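Local coordinates for protein CptN Toxin (Eubacterium rectale DSM 17629, PDB 4RMO) that binds a pseudoknotted RNA antitoxin as the toxin of a type III toxin-antitoxin system, and is probably an endoribonuclease like its relatives, at residues Q90-I95 with Q124-V129; F36-S39 with Y45-I48; L130-L133 with K138-P141; K59-R64 with R69-I74. One frame throughout, in Å; residues are numbered along the deposited sequence.

Contact 1: Q90-I95 with Q124-V129; sequences QDMFPI and QKARKV. With nucleotides of chain B.
M92, a selenomethionine, reaches from the loop leading into strand 93-96 to A126 and V129 on helix 116-134, in the sheet-against-helix packing at the heart of this toxin. Its CB packs against the carbonyl oxygen of M47 in strand 44-51. CG sits between the backbone N and the carbonyl carbon (chi1 66°), and the chain runs straight from there to SE. SE approaches A126 O at 3.6 Å and also touches V129 CG1 at 4.0 Å; M92 and V129 lie alongside each other, running in opposing senses. A bend at the last torsion then carries CE to the methyl of the alanine, with M92 CE and A126 CB 4.1 Å apart. No hydrogen bond crosses the contact; apart from the approach of SE to A126 O it is apolar packing, and F36 and W46 add to the buried surroundings of M92.

Before M92, Q90 and D91 leave the backbone away from the helix and meet RNA of chain B. Q90 meets the base edge of U4 of chain B with both amide atoms: U4 N3 donates to Q90 OE1 at 2.7 Å, while Q90 NE2 donates to U4 O4 in a nearly straight bond (172°). D91 grips G3 of chain B with both oxygens, OD1 taking N2 and OD2 taking N1. Q90 NE2 also donates to D91 OD2, which ties the two RNA-reading groups together. That amide comes from above the carboxylate plane, 52° out of it, and lies 3.1 Å from D91 OD2.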
# COMPACT_ATOMS: atom_id res chain seq x y z
N GLN A 90 -8.88 15.50 -17.77
CA GLN A 90 -8.60 16.07 -19.09
C GLN A 90 -8.58 17.59 -19.12
O GLN A 90 -7.81 18.19 -19.86
CB GLN A 90 -9.65 15.56 -20.10
CG GLN A 90 -11.08 15.86 -19.67
CD GLN A 90 -12.09 15.32 -20.63
OE1 GLN A 90 -11.89 14.29 -21.26
NE2 GLN A 90 -13.26 15.99 -20.70
N ASP A 91 -9.43 18.22 -18.30
CA ASP A 91 -9.67 19.65 -18.38
C ASP A 91 -9.12 20.37 -17.18
O ASP A 91 -9.58 21.46 -16.81
CB ASP A 91 -11.16 19.91 -18.50
CG ASP A 91 -11.71 19.44 -19.81
OD1 ASP A 91 -11.04 19.61 -20.84
OD2 ASP A 91 -12.86 18.94 -19.84
N MSE A 92 -8.14 19.77 -16.55
CA MSE A 92 -7.54 20.39 -15.38
C MSE A 92 -6.80 21.65 -15.76
O MSE A 92 -6.36 21.79 -16.91
CB MSE A 92 -6.56 19.43 -14.74
CG MSE A 92 -5.37 19.16 -15.66
SE MSE A 92 -4.27 17.70 -14.91
CE MSE A 92 -3.56 18.59 -13.31
N PHE A 93 -6.60 22.53 -14.79
CA PHE A 93 -6.03 23.83 -15.09
C PHE A 93 -5.50 24.50 -13.86
O PHE A 93 -5.83 24.11 -12.75
CB PHE A 93 -7.11 24.74 -15.70
CG PHE A 93 -8.27 25.00 -14.76
CD1 PHE A 93 -8.22 26.04 -13.86
CD2 PHE A 93 -9.38 24.22 -14.80
CE1 PHE A 93 -9.28 26.30 -13.02
CE2 PHE A 93 -10.44 24.44 -13.95
CZ PHE A 93 -10.38 25.50 -13.04
N PRO A 94 -4.65 25.50 -14.04
CA PRO A 94 -4.04 26.15 -12.88
C PRO A 94 -4.73 27.39 -12.43
O PRO A 94 -5.41 28.03 -13.20
CB PRO A 94 -2.67 26.51 -13.40
CG PRO A 94 -2.89 26.79 -14.85
CD PRO A 94 -4.04 25.94 -15.29
N ILE A 95 -4.55 27.72 -11.17
CA ILE A 95 -5.22 28.85 -10.59
C ILE A 95 -4.40 29.41 -9.42
O ILE A 95 -3.48 28.76 -8.94
CB ILE A 95 -6.61 28.45 -10.11
CG1 ILE A 95 -7.50 29.66 -9.98
CG2 ILE A 95 -6.56 27.75 -8.76
CD1 ILE A 95 -8.97 29.30 -10.11
N GLN A 124 -2.50 10.50 -9.15
CA GLN A 124 -1.63 9.85 -10.12
C GLN A 124 -2.11 10.10 -11.51
O GLN A 124 -1.29 10.30 -12.42
CB GLN A 124 -1.50 8.34 -9.88
CG GLN A 124 -0.60 8.04 -8.67
CD GLN A 124 -0.54 6.54 -8.28
OE1 GLN A 124 -1.02 5.66 -9.02
NE2 GLN A 124 0.09 6.25 -7.15
N LYS A 125 -3.41 10.02 -11.70
CA LYS A 125 -3.96 10.20 -13.02
C LYS A 125 -3.67 11.62 -13.48
O LYS A 125 -3.35 11.85 -14.65
CB LYS A 125 -5.44 9.90 -13.02
CG LYS A 125 -5.71 8.42 -13.00
CD LYS A 125 -7.18 8.09 -13.00
CE LYS A 125 -7.41 6.59 -12.89
NZ LYS A 125 -8.73 6.24 -13.45
N ALA A 126 -3.73 12.56 -12.56
CA ALA A 126 -3.57 13.95 -12.87
C ALA A 126 -2.15 14.29 -13.23
O ALA A 126 -1.90 15.17 -14.06
CB ALA A 126 -4.01 14.80 -11.69
N ARG A 127 -1.20 13.65 -12.57
CA ARG A 127 0.22 13.88 -12.87
C ARG A 127 0.54 13.37 -14.25
O ARG A 127 1.29 13.98 -14.99
CB ARG A 127 1.08 13.19 -11.85
CG ARG A 127 1.09 13.92 -10.52
CD ARG A 127 2.07 13.29 -9.50
NE ARG A 127 1.92 13.96 -8.21
CZ ARG A 127 2.31 15.21 -7.96
NH1 ARG A 127 2.93 15.95 -8.88
NH2 ARG A 127 2.07 15.74 -6.77
N LYS A 128 -0.03 12.22 -14.58
CA LYS A 128 0.13 11.66 -15.87
C LYS A 128 -0.51 12.56 -16.96
O LYS A 128 0.10 12.85 -17.99
CB LYS A 128 -0.52 10.29 -15.91
CG LYS A 128 -0.36 9.60 -17.23
CD LYS A 128 -0.80 8.15 -17.20
CE LYS A 128 -0.77 7.56 -18.63
NZ LYS A 128 -1.41 6.21 -18.76
N VAL A 129 -1.76 12.96 -16.74
CA VAL A 129 -2.43 13.77 -17.71
C VAL A 129 -1.70 15.10 -17.92
O VAL A 129 -1.51 15.55 -19.05
CB VAL A 129 -3.88 14.02 -17.31
CG1 VAL A 129 -4.44 15.20 -18.08
CG2 VAL A 129 -4.70 12.77 -17.57
P G B 3 -20.58 16.69 -27.14
OP1 G B 3 -21.31 15.89 -28.11
OP2 G B 3 -20.49 16.21 -25.73
O5' G B 3 -19.07 16.95 -27.55
C5' G B 3 -18.72 17.56 -28.79
C4' G B 3 -17.28 18.02 -28.74
O4' G B 3 -17.15 19.01 -27.68
C3' G B 3 -16.25 16.96 -28.40
O3' G B 3 -15.78 16.28 -29.57
C2' G B 3 -15.13 17.80 -27.81
O2' G B 3 -14.29 18.39 -28.77
C1' G B 3 -15.92 18.85 -27.03
N9 G B 3 -16.18 18.44 -25.64
C8 G B 3 -17.26 17.75 -25.18
N7 G B 3 -17.18 17.48 -23.90
C5 G B 3 -15.99 18.05 -23.50
C6 G B 3 -15.38 18.09 -22.23
O6 G B 3 -15.80 17.65 -21.16
N1 G B 3 -14.16 18.77 -22.26
C2 G B 3 -13.59 19.31 -23.39
N2 G B 3 -12.40 19.89 -23.23
N3 G B 3 -14.15 19.27 -24.58
C4 G B 3 -15.35 18.65 -24.56
P U B 4 -16.22 14.78 -29.90
OP1 U B 4 -16.30 14.71 -31.37
OP2 U B 4 -17.39 14.41 -29.06
O5' U B 4 -15.02 13.90 -29.33
C5' U B 4 -13.68 14.10 -29.83
C4' U B 4 -12.73 13.16 -29.11
O4' U B 4 -12.55 13.63 -27.74
C3' U B 4 -13.20 11.70 -28.98
O3' U B 4 -12.09 10.82 -28.82
C2' U B 4 -13.88 11.70 -27.61
O2' U B 4 -13.99 10.45 -26.98
C1' U B 4 -12.93 12.61 -26.84
N1 U B 4 -13.52 13.24 -25.66
C2 U B 4 -12.84 13.14 -24.47
O2 U B 4 -11.77 12.58 -24.36
N3 U B 4 -13.46 13.75 -23.41
C4 U B 4 -14.67 14.42 -23.42
O4 U B 4 -15.07 14.97 -22.40
C5 U B 4 -15.30 14.48 -24.70
C6 U B 4 -14.72 13.90 -25.75
P U B 26 6.12 14.77 -11.42
OP1 U B 26 6.48 15.85 -10.47
OP2 U B 26 4.71 14.35 -11.64
O5' U B 26 6.59 15.07 -12.92
C5' U B 26 7.93 15.56 -13.21
C4' U B 26 8.05 15.89 -14.67
O4' U B 26 7.70 14.71 -15.45
C3' U B 26 7.13 17.00 -15.16
O3' U B 26 7.78 17.69 -16.22
C2' U B 26 5.95 16.23 -15.75
O2' U B 26 5.20 16.88 -16.75
C1' U B 26 6.66 15.01 -16.35
N1 U B 26 5.78 13.83 -16.46
C2 U B 26 5.48 13.36 -17.71
O2 U B 26 5.89 13.89 -18.73
N3 U B 26 4.63 12.28 -17.73
C4 U B 26 4.07 11.64 -16.64
O4 U B 26 3.34 10.66 -16.83
C5 U B 26 4.47 12.16 -15.38
C6 U B 26 5.27 13.23 -15.33

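Contact 2: F36-S39 with Y45-I48; sequences FEDS and YWMI
F36 starts the pairing with its carbonyl: W46 N donates to F36 O at 2.9 Å, a bond bent little from linear (162°). The F36 ring lies obliquely to the indole, the centroids of the phenyl and five-membered rings being 5.4 Å apart and the planes inclined by 52°. The touching atoms are F36 CE1 and W46 CD1, at 3.6 Å. F36 also receives a cation-pi contact from R127 of helix 116-134.

E37 stands opposite Y45 in a non-hydrogen-bonded antiparallel pair, their CA atoms 4.4 Å apart. Its extended chain runs alongside the tyrosine, with the carboxylate end heading in the same direction as the ring, and E37 OE2 comes within 3.7 Å of Y45 CE1. The same oxygen accepts from G43 N in the turn.

D38 has CG anti to the backbone N (chi1 -172°), which lays its carboxylate beside the indole. W46 NE1 donates within the plane of its ring to the anti side of D38 OD1, at 2.9 Å. The other oxygen, OD2, bonds Y150 OH and Y41 N, so the carboxylate joins indole, turn and C-terminal helix. The arrangement is that of a beta hairpin, strands 32-37 and 44-51, in an antiparallel sheet.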
# COMPACT_ATOMS: atom_id res chain seq x y z
N PHE A 36 -3.22 19.35 -6.54
CA PHE A 36 -1.90 19.58 -5.96
C PHE A 36 -1.36 20.93 -6.34
O PHE A 36 -1.77 21.51 -7.31
CB PHE A 36 -0.88 18.51 -6.40
CG PHE A 36 -0.93 18.17 -7.86
CD1 PHE A 36 -0.46 19.05 -8.83
CD2 PHE A 36 -1.36 16.95 -8.26
CE1 PHE A 36 -0.47 18.71 -10.18
CE2 PHE A 36 -1.41 16.61 -9.61
CZ PHE A 36 -0.96 17.50 -10.57
N GLU A 37 -0.44 21.42 -5.53
CA GLU A 37 0.26 22.66 -5.80
C GLU A 37 1.24 22.44 -6.93
O GLU A 37 1.76 21.35 -7.11
CB GLU A 37 0.99 23.14 -4.55
CG GLU A 37 1.57 24.55 -4.70
CD GLU A 37 1.90 25.22 -3.38
OE1 GLU A 37 1.92 24.52 -2.34
OE2 GLU A 37 2.11 26.46 -3.40
N ASP A 38 1.46 23.46 -7.74
CA ASP A 38 2.47 23.37 -8.80
C ASP A 38 3.87 23.22 -8.19
O ASP A 38 4.18 23.91 -7.21
CB ASP A 38 2.41 24.62 -9.65
CG ASP A 38 3.26 24.52 -10.88
OD1 ASP A 38 2.87 23.79 -11.82
OD2 ASP A 38 4.27 25.25 -10.94
N SER A 39 4.71 22.37 -8.78
CA SER A 39 6.11 22.16 -8.31
C SER A 39 7.02 23.37 -8.50
O SER A 39 7.91 23.61 -7.68
CB SER A 39 6.78 21.02 -9.05
OG SER A 39 5.91 19.95 -9.25
N TYR A 45 -2.01 26.48 -8.22
CA TYR A 45 -2.68 25.27 -7.76
C TYR A 45 -3.40 24.65 -8.91
O TYR A 45 -3.97 25.35 -9.73
CB TYR A 45 -3.67 25.63 -6.66
CG TYR A 45 -3.06 26.45 -5.55
CD1 TYR A 45 -2.20 25.88 -4.62
CD2 TYR A 45 -3.31 27.81 -5.45
CE1 TYR A 45 -1.63 26.63 -3.61
CE2 TYR A 45 -2.74 28.58 -4.47
CZ TYR A 45 -1.90 27.99 -3.55
OH TYR A 45 -1.34 28.76 -2.56
N TRP A 46 -3.37 23.32 -8.99
CA TRP A 46 -3.96 22.61 -10.10
C TRP A 46 -5.35 22.12 -9.68
O TRP A 46 -5.51 21.46 -8.64
CB TRP A 46 -3.08 21.49 -10.58
CG TRP A 46 -1.92 22.02 -11.30
CD1 TRP A 46 -0.68 22.30 -10.78
CD2 TRP A 46 -1.88 22.41 -12.67
NE1 TRP A 46 0.12 22.86 -11.76
CE2 TRP A 46 -0.59 22.93 -12.93
CE3 TRP A 46 -2.81 22.38 -13.71
CZ2 TRP A 46 -0.21 23.39 -14.19
CZ3 TRP A 46 -2.43 22.83 -14.96
CH2 TRP A 46 -1.13 23.31 -15.20
N MSE A 47 -6.34 22.47 -10.46
CA MSE A 47 -7.72 22.16 -10.15
C MSE A 47 -8.28 21.25 -11.19
O MSE A 47 -7.91 21.29 -12.34
CB MSE A 47 -8.60 23.39 -10.21
CG MSE A 47 -8.01 24.58 -9.51
SE MSE A 47 -7.98 24.23 -7.56
CE MSE A 47 -9.89 24.03 -7.11
N ILE A 48 -9.28 20.47 -10.79
CA ILE A 48 -10.02 19.59 -11.69
C ILE A 48 -11.51 19.86 -11.58
O ILE A 48 -12.11 19.77 -10.51
CB ILE A 48 -9.76 18.12 -11.33
CG1 ILE A 48 -8.24 17.85 -11.37
CG2 ILE A 48 -10.48 17.19 -12.28
CD1 ILE A 48 -7.87 16.48 -10.85

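Contact 3: L130-L133 with K138-P141; sequences LGML and KFTP. With nucleotides of chain B.
K138 O receives the 2'-hydroxyl of U5 of chain B at 2.7 Å, fastening to RNA the loop from which F139 turns back on M132 and L133. The phenyl ring of F139 is met by both M132 and L133 of helix 116-134, and each of their side chains crosses that of F139 at about a right angle. M132, a selenomethionine, comes to the ring edge in a Met-aromatic contact: SE is 5.3 Å from the F139 centroid, 88° off the ring normal. The tip does the touching, M132 CE lying 3.7 Å from F139 CE1. With chi3 at 78° the terminal methyl folds over to the phenylalanine. L133 touches with one branch, CD2, 3.7 Å from F139 CE2.

Further back along its chain, M132 also touches the RNA: its CG lies over the face of an adenine of chain B, 3.3 Å from the C5 atom of that base. T140 behaves similarly in the loop, setting its methyl CG2 at 3.4 Å from C2 of U4 of chain B. Its hydroxyl OG1 is bonded to T142 N, within the loop.

The contact joins the C-terminal turns of helix 116-134 to the loop that follows it. L130 and L133 also rest on I146 of helix 146-153, while F139 packs on I73, from the loop leading into strand 75-78.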
# COMPACT_ATOMS: atom_id res chain seq x y z
N LEU A 130 -1.32 15.74 -16.83
CA LEU A 130 -0.60 17.00 -16.95
C LEU A 130 0.72 16.80 -17.69
O LEU A 130 1.16 17.66 -18.47
CB LEU A 130 -0.37 17.59 -15.59
CG LEU A 130 0.39 18.91 -15.59
CD1 LEU A 130 -0.35 19.92 -16.42
CD2 LEU A 130 0.59 19.39 -14.15
N GLY A 131 1.38 15.67 -17.46
CA GLY A 131 2.65 15.39 -18.13
C GLY A 131 2.48 15.30 -19.62
O GLY A 131 3.29 15.79 -20.39
N MSE A 132 1.41 14.64 -20.01
CA MSE A 132 1.08 14.48 -21.39
C MSE A 132 0.63 15.79 -22.07
O MSE A 132 1.05 16.08 -23.18
CB MSE A 132 -0.03 13.44 -21.50
CG MSE A 132 0.48 12.02 -21.25
SE MSE A 132 -0.85 10.82 -21.11
CE MSE A 132 -1.25 10.59 -22.78
N LEU A 133 -0.20 16.58 -21.37
CA LEU A 133 -0.59 17.89 -21.87
C LEU A 133 0.62 18.78 -22.12
O LEU A 133 0.68 19.46 -23.13
CB LEU A 133 -1.52 18.59 -20.86
CG LEU A 133 -2.89 17.94 -20.70
CD1 LEU A 133 -3.70 18.65 -19.60
CD2 LEU A 133 -3.63 17.97 -22.03
N LYS A 138 -3.17 16.02 -27.09
CA LYS A 138 -4.50 16.60 -27.18
C LYS A 138 -5.49 15.47 -27.13
O LYS A 138 -5.51 14.66 -28.03
CB LYS A 138 -4.70 17.45 -28.46
CG LYS A 138 -3.68 18.58 -28.58
CD LYS A 138 -4.26 19.92 -28.99
CE LYS A 138 -3.62 21.07 -28.19
NZ LYS A 138 -2.14 21.11 -28.10
N PHE A 139 -6.24 15.40 -26.03
CA PHE A 139 -7.23 14.36 -25.85
C PHE A 139 -8.53 14.68 -26.56
O PHE A 139 -9.22 13.79 -27.03
CB PHE A 139 -7.50 14.17 -24.38
CG PHE A 139 -6.30 13.77 -23.60
CD1 PHE A 139 -5.78 12.50 -23.71
CD2 PHE A 139 -5.67 14.67 -22.79
CE1 PHE A 139 -4.63 12.16 -23.04
CE2 PHE A 139 -4.51 14.34 -22.12
CZ PHE A 139 -4.00 13.08 -22.24
N THR A 140 -8.85 15.97 -26.68
CA THR A 140 -9.98 16.42 -27.48
C THR A 140 -9.47 17.53 -28.40
O THR A 140 -8.42 18.10 -28.16
CB THR A 140 -11.10 17.03 -26.60
OG1 THR A 140 -10.66 18.29 -26.02
CG2 THR A 140 -11.44 16.06 -25.49
N PRO A 141 -10.26 17.88 -29.41
CA PRO A 141 -9.87 18.99 -30.24
C PRO A 141 -10.17 20.32 -29.60
O PRO A 141 -9.94 21.37 -30.21
CB PRO A 141 -10.70 18.78 -31.55
CG PRO A 141 -11.83 17.86 -31.19
CD PRO A 141 -11.42 17.13 -29.92
P U B 5 -11.51 9.96 -30.04
OP1 U B 5 -12.23 10.36 -31.27
OP2 U B 5 -11.44 8.55 -29.64
O5' U B 5 -10.06 10.53 -30.16
C5' U B 5 -9.13 10.42 -29.07
C4' U B 5 -7.75 10.15 -29.62
O4' U B 5 -7.47 11.13 -30.66
C3' U B 5 -6.62 10.30 -28.61
O3' U B 5 -5.54 9.43 -28.95
C2' U B 5 -6.25 11.76 -28.77
O2' U B 5 -4.97 12.06 -28.28
C1' U B 5 -6.38 11.93 -30.28
N1 U B 5 -6.66 13.31 -30.67
C2 U B 5 -5.60 14.10 -31.05
O2 U B 5 -4.45 13.69 -31.06
N3 U B 5 -5.93 15.40 -31.35
C4 U B 5 -7.18 15.97 -31.33
O4 U B 5 -7.32 17.15 -31.64
C5 U B 5 -8.23 15.08 -30.94
C6 U B 5 -7.94 13.82 -30.61
P U B 4 -16.22 14.78 -29.90
OP1 U B 4 -16.30 14.71 -31.37
OP2 U B 4 -17.39 14.41 -29.06
O5' U B 4 -15.02 13.90 -29.33
C5' U B 4 -13.68 14.10 -29.83
C4' U B 4 -12.73 13.16 -29.11
O4' U B 4 -12.55 13.63 -27.74
C3' U B 4 -13.20 11.70 -28.98
O3' U B 4 -12.09 10.82 -28.82
C2' U B 4 -13.88 11.70 -27.61
O2' U B 4 -13.99 10.45 -26.98
C1' U B 4 -12.93 12.61 -26.84
N1 U B 4 -13.52 13.24 -25.66
C2 U B 4 -12.84 13.14 -24.47
O2 U B 4 -11.77 12.58 -24.36
N3 U B 4 -13.46 13.75 -23.41
C4 U B 4 -14.67 14.42 -23.42
O4 U B 4 -15.07 14.97 -22.40
C5 U B 4 -15.30 14.48 -24.70
C6 U B 4 -14.72 13.90 -25.75
P A B 7 0.40 6.16 -26.39
OP1 A B 7 -0.20 5.77 -27.68
OP2 A B 7 0.81 5.16 -25.38
O5' A B 7 1.72 6.98 -26.70
C5' A B 7 1.68 8.06 -27.61
C4' A B 7 2.61 9.15 -27.16
O4' A B 7 2.01 9.88 -26.06
C3' A B 7 3.97 8.76 -26.61
O3' A B 7 4.90 8.46 -27.65
C2' A B 7 4.36 10.02 -25.85
O2' A B 7 4.87 11.04 -26.68
C1' A B 7 3.02 10.45 -25.25
N9 A B 7 2.80 9.98 -23.88
C8 A B 7 2.11 8.85 -23.51
N7 A B 7 2.14 8.62 -22.22
C5 A B 7 2.84 9.69 -21.70
C6 A B 7 3.19 10.03 -20.40
N6 A B 7 2.85 9.29 -19.34
N1 A B 7 3.91 11.15 -20.21
C2 A B 7 4.25 11.88 -21.29
N3 A B 7 4.00 11.65 -22.57
C4 A B 7 3.27 10.53 -22.71

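Contact 4: K59-R64 with R69-I74; sequences KIVSKR and RNCDII. With nucleotides of chain B.
R64, near the end of helix 54-65, and R69, in the returning loop, have CA atoms 5.1 Å apart and are joined through R69 N, which donates to R64 O at 3.0 Å. One turn earlier in the helix, V61 packs against the loop, its CG2 lying 3.6 Å from I74 CG2, with C71 SG beside it.

R64 carries the polar part. Its chain bends at the third torsion (chi3 102°), bringing NH1 to N70 O at 2.7 Å, with the oxygen near the guanidinium plane and NH1 nearly in line with the N70 C=O bond. One face of this guanidinium lies against the uracil of U6 of chain B, with R69 CB over the opposite face. R64 NH2 sits over the centre of the R69 guanidinium, the planes 56° apart, and lies 2.8 Å from U6 O2'.

Two bonds read the base edge: D72 N donates to U6 O4 at 2.7 Å, and U6 N3 donates to D72 OD2 almost linearly (177°). K128 forms a salt bridge with the same D72 oxygen. On the helix side, K63 NZ donates to O2' of U4 of chain B. One donor and one acceptor thus match the O4 and N3 of uracil, consistent with base-specific recognition, while the close positive charges of R64 and R69 are probably made tolerable by the surrounding RNA.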
# COMPACT_ATOMS: atom_id res chain seq x y z
N LYS A 59 -19.24 6.52 -20.79
CA LYS A 59 -18.96 6.07 -22.16
C LYS A 59 -17.55 6.41 -22.55
O LYS A 59 -16.88 5.65 -23.23
CB LYS A 59 -19.92 6.65 -23.17
CG LYS A 59 -21.33 6.08 -23.02
CD LYS A 59 -22.38 6.65 -23.99
CE LYS A 59 -23.74 6.09 -23.57
NZ LYS A 59 -24.89 6.93 -24.01
N ILE A 60 -17.06 7.53 -22.06
CA ILE A 60 -15.70 7.91 -22.42
C ILE A 60 -14.68 7.05 -21.69
O ILE A 60 -13.73 6.57 -22.31
CB ILE A 60 -15.48 9.40 -22.17
CG1 ILE A 60 -16.27 10.16 -23.24
CG2 ILE A 60 -14.00 9.72 -22.23
CD1 ILE A 60 -16.43 11.61 -22.95
N VAL A 61 -14.93 6.78 -20.42
CA VAL A 61 -14.13 5.80 -19.68
C VAL A 61 -14.09 4.41 -20.36
O VAL A 61 -13.02 3.83 -20.56
CB VAL A 61 -14.64 5.64 -18.24
CG1 VAL A 61 -14.04 4.41 -17.53
CG2 VAL A 61 -14.33 6.91 -17.46
N SER A 62 -15.26 3.91 -20.74
CA SER A 62 -15.38 2.58 -21.37
C SER A 62 -14.67 2.47 -22.76
O SER A 62 -14.30 1.39 -23.16
CB SER A 62 -16.84 2.11 -21.39
OG SER A 62 -17.57 2.84 -22.34
N LYS A 63 -14.42 3.60 -23.44
CA LYS A 63 -13.56 3.59 -24.63
C LYS A 63 -12.19 2.99 -24.34
O LYS A 63 -11.65 2.28 -25.18
CB LYS A 63 -13.36 4.98 -25.21
CG LYS A 63 -14.45 5.42 -26.14
CD LYS A 63 -14.29 6.79 -26.67
CE LYS A 63 -15.57 7.27 -27.28
NZ LYS A 63 -15.28 8.28 -28.31
N ARG A 64 -11.64 3.27 -23.17
CA ARG A 64 -10.34 2.72 -22.83
C ARG A 64 -10.44 1.40 -22.10
O ARG A 64 -9.72 0.45 -22.38
CB ARG A 64 -9.56 3.67 -21.96
CG ARG A 64 -9.12 4.91 -22.70
CD ARG A 64 -7.85 5.38 -22.09
NE ARG A 64 -6.76 4.99 -22.95
CZ ARG A 64 -5.54 4.64 -22.59
NH1 ARG A 64 -5.18 4.47 -21.34
NH2 ARG A 64 -4.69 4.44 -23.55
N ARG A 69 -7.55 -1.03 -20.98
CA ARG A 69 -6.68 0.05 -20.41
C ARG A 69 -7.36 0.87 -19.34
O ARG A 69 -8.58 0.98 -19.34
CB ARG A 69 -6.17 0.93 -21.54
CG ARG A 69 -5.29 0.02 -22.36
CD ARG A 69 -4.46 0.65 -23.40
NE ARG A 69 -3.48 1.47 -22.74
CZ ARG A 69 -2.58 2.16 -23.41
NH1 ARG A 69 -2.56 2.10 -24.75
NH2 ARG A 69 -1.73 2.93 -22.75
N ASN A 70 -6.57 1.45 -18.47
CA ASN A 70 -7.05 2.49 -17.55
C ASN A 70 -7.43 3.77 -18.27
O ASN A 70 -6.78 4.16 -19.25
CB ASN A 70 -5.97 2.85 -16.52
CG ASN A 70 -5.94 1.89 -15.36
OD1 ASN A 70 -6.90 1.16 -15.11
ND2 ASN A 70 -4.82 1.87 -14.65
N CYS A 71 -8.47 4.45 -17.77
CA CYS A 71 -8.80 5.82 -18.23
C CYS A 71 -8.20 6.80 -17.24
O CYS A 71 -8.60 6.81 -16.09
CB CYS A 71 -10.30 6.02 -18.30
SG CYS A 71 -10.77 7.61 -19.02
N ASP A 72 -7.24 7.61 -17.68
CA ASP A 72 -6.67 8.64 -16.80
C ASP A 72 -7.36 10.00 -16.94
O ASP A 72 -7.22 10.82 -16.09
CB ASP A 72 -5.19 8.83 -17.10
CG ASP A 72 -4.43 7.49 -17.15
OD1 ASP A 72 -4.15 6.92 -16.09
OD2 ASP A 72 -4.16 7.00 -18.29
N ILE A 73 -8.01 10.24 -18.07
CA ILE A 73 -8.53 11.56 -18.38
C ILE A 73 -9.89 11.84 -17.68
O ILE A 73 -10.28 13.00 -17.52
CB ILE A 73 -8.68 11.78 -19.91
CG1 ILE A 73 -9.46 10.68 -20.59
CG2 ILE A 73 -7.32 11.89 -20.53
CD1 ILE A 73 -9.88 11.04 -22.00
N ILE A 74 -10.56 10.78 -17.26
CA ILE A 74 -11.78 10.85 -16.50
C ILE A 74 -11.78 9.79 -15.43
O ILE A 74 -11.42 8.62 -15.68
CB ILE A 74 -12.95 10.61 -17.41
CG1 ILE A 74 -13.17 11.86 -18.25
CG2 ILE A 74 -14.22 10.36 -16.62
CD1 ILE A 74 -13.66 11.47 -19.60
P U B 6 -5.18 8.18 -28.02
OP1 U B 6 -4.16 7.35 -28.69
OP2 U B 6 -6.47 7.56 -27.62
O5' U B 6 -4.46 8.87 -26.78
C5' U B 6 -3.20 9.55 -26.97
C4' U B 6 -2.17 9.00 -26.01
O4' U B 6 -2.63 9.23 -24.64
C3' U B 6 -1.89 7.49 -26.09
O3' U B 6 -0.54 7.27 -25.69
C2' U B 6 -2.80 6.94 -25.01
O2' U B 6 -2.44 5.65 -24.57
C1' U B 6 -2.64 8.02 -23.93
N1 U B 6 -3.73 8.05 -22.95
C2 U B 6 -3.46 7.66 -21.66
O2 U B 6 -2.33 7.44 -21.26
N3 U B 6 -4.54 7.66 -20.81
C4 U B 6 -5.85 7.95 -21.14
O4 U B 6 -6.71 7.92 -20.26
C5 U B 6 -6.06 8.30 -22.50
C6 U B 6 -5.02 8.33 -23.34
P U B 4 -16.22 14.78 -29.90
OP1 U B 4 -16.30 14.71 -31.37
OP2 U B 4 -17.39 14.41 -29.06
O5' U B 4 -15.02 13.90 -29.33
C5' U B 4 -13.68 14.10 -29.83
C4' U B 4 -12.73 13.16 -29.11
O4' U B 4 -12.55 13.63 -27.74
C3' U B 4 -13.20 11.70 -28.98
O3' U B 4 -12.09 10.82 -28.82
C2' U B 4 -13.88 11.70 -27.61
O2' U B 4 -13.99 10.45 -26.98
C1' U B 4 -12.93 12.61 -26.84
N1 U B 4 -13.52 13.24 -25.66
C2 U B 4 -12.84 13.14 -24.47
O2 U B 4 -11.77 12.58 -24.36
N3 U B 4 -13.46 13.75 -23.41
C4 U B 4 -14.67 14.42 -23.42
O4 U B 4 -15.07 14.97 -22.40
C5 U B 4 -15.30 14.48 -24.70
C6 U B 4 -14.72 13.90 -25.75

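From the N terminus the contacts follow in series, none nested in or crossing another. Contact 2 closes the hairpin turn between strands 32-37 and 44-51. Contact 4 closes the loop after helix 54-65. Contact 1 closes a longer path of 28 residues, bringing the residues just before strand 93-96 to helix 116-134, and contact 3 closes the turn after that helix. Strand pairing joins contacts 1 and 2: F93 O and I95 O lie opposite M47 N and Y45 N. Contacts 1 and 3 share helix 116-134. Contact 4 meets this group through K125 NZ at C71 O, Q90 N at I73 O, and F139 against I73. Contacts 2 and 4 do not touch.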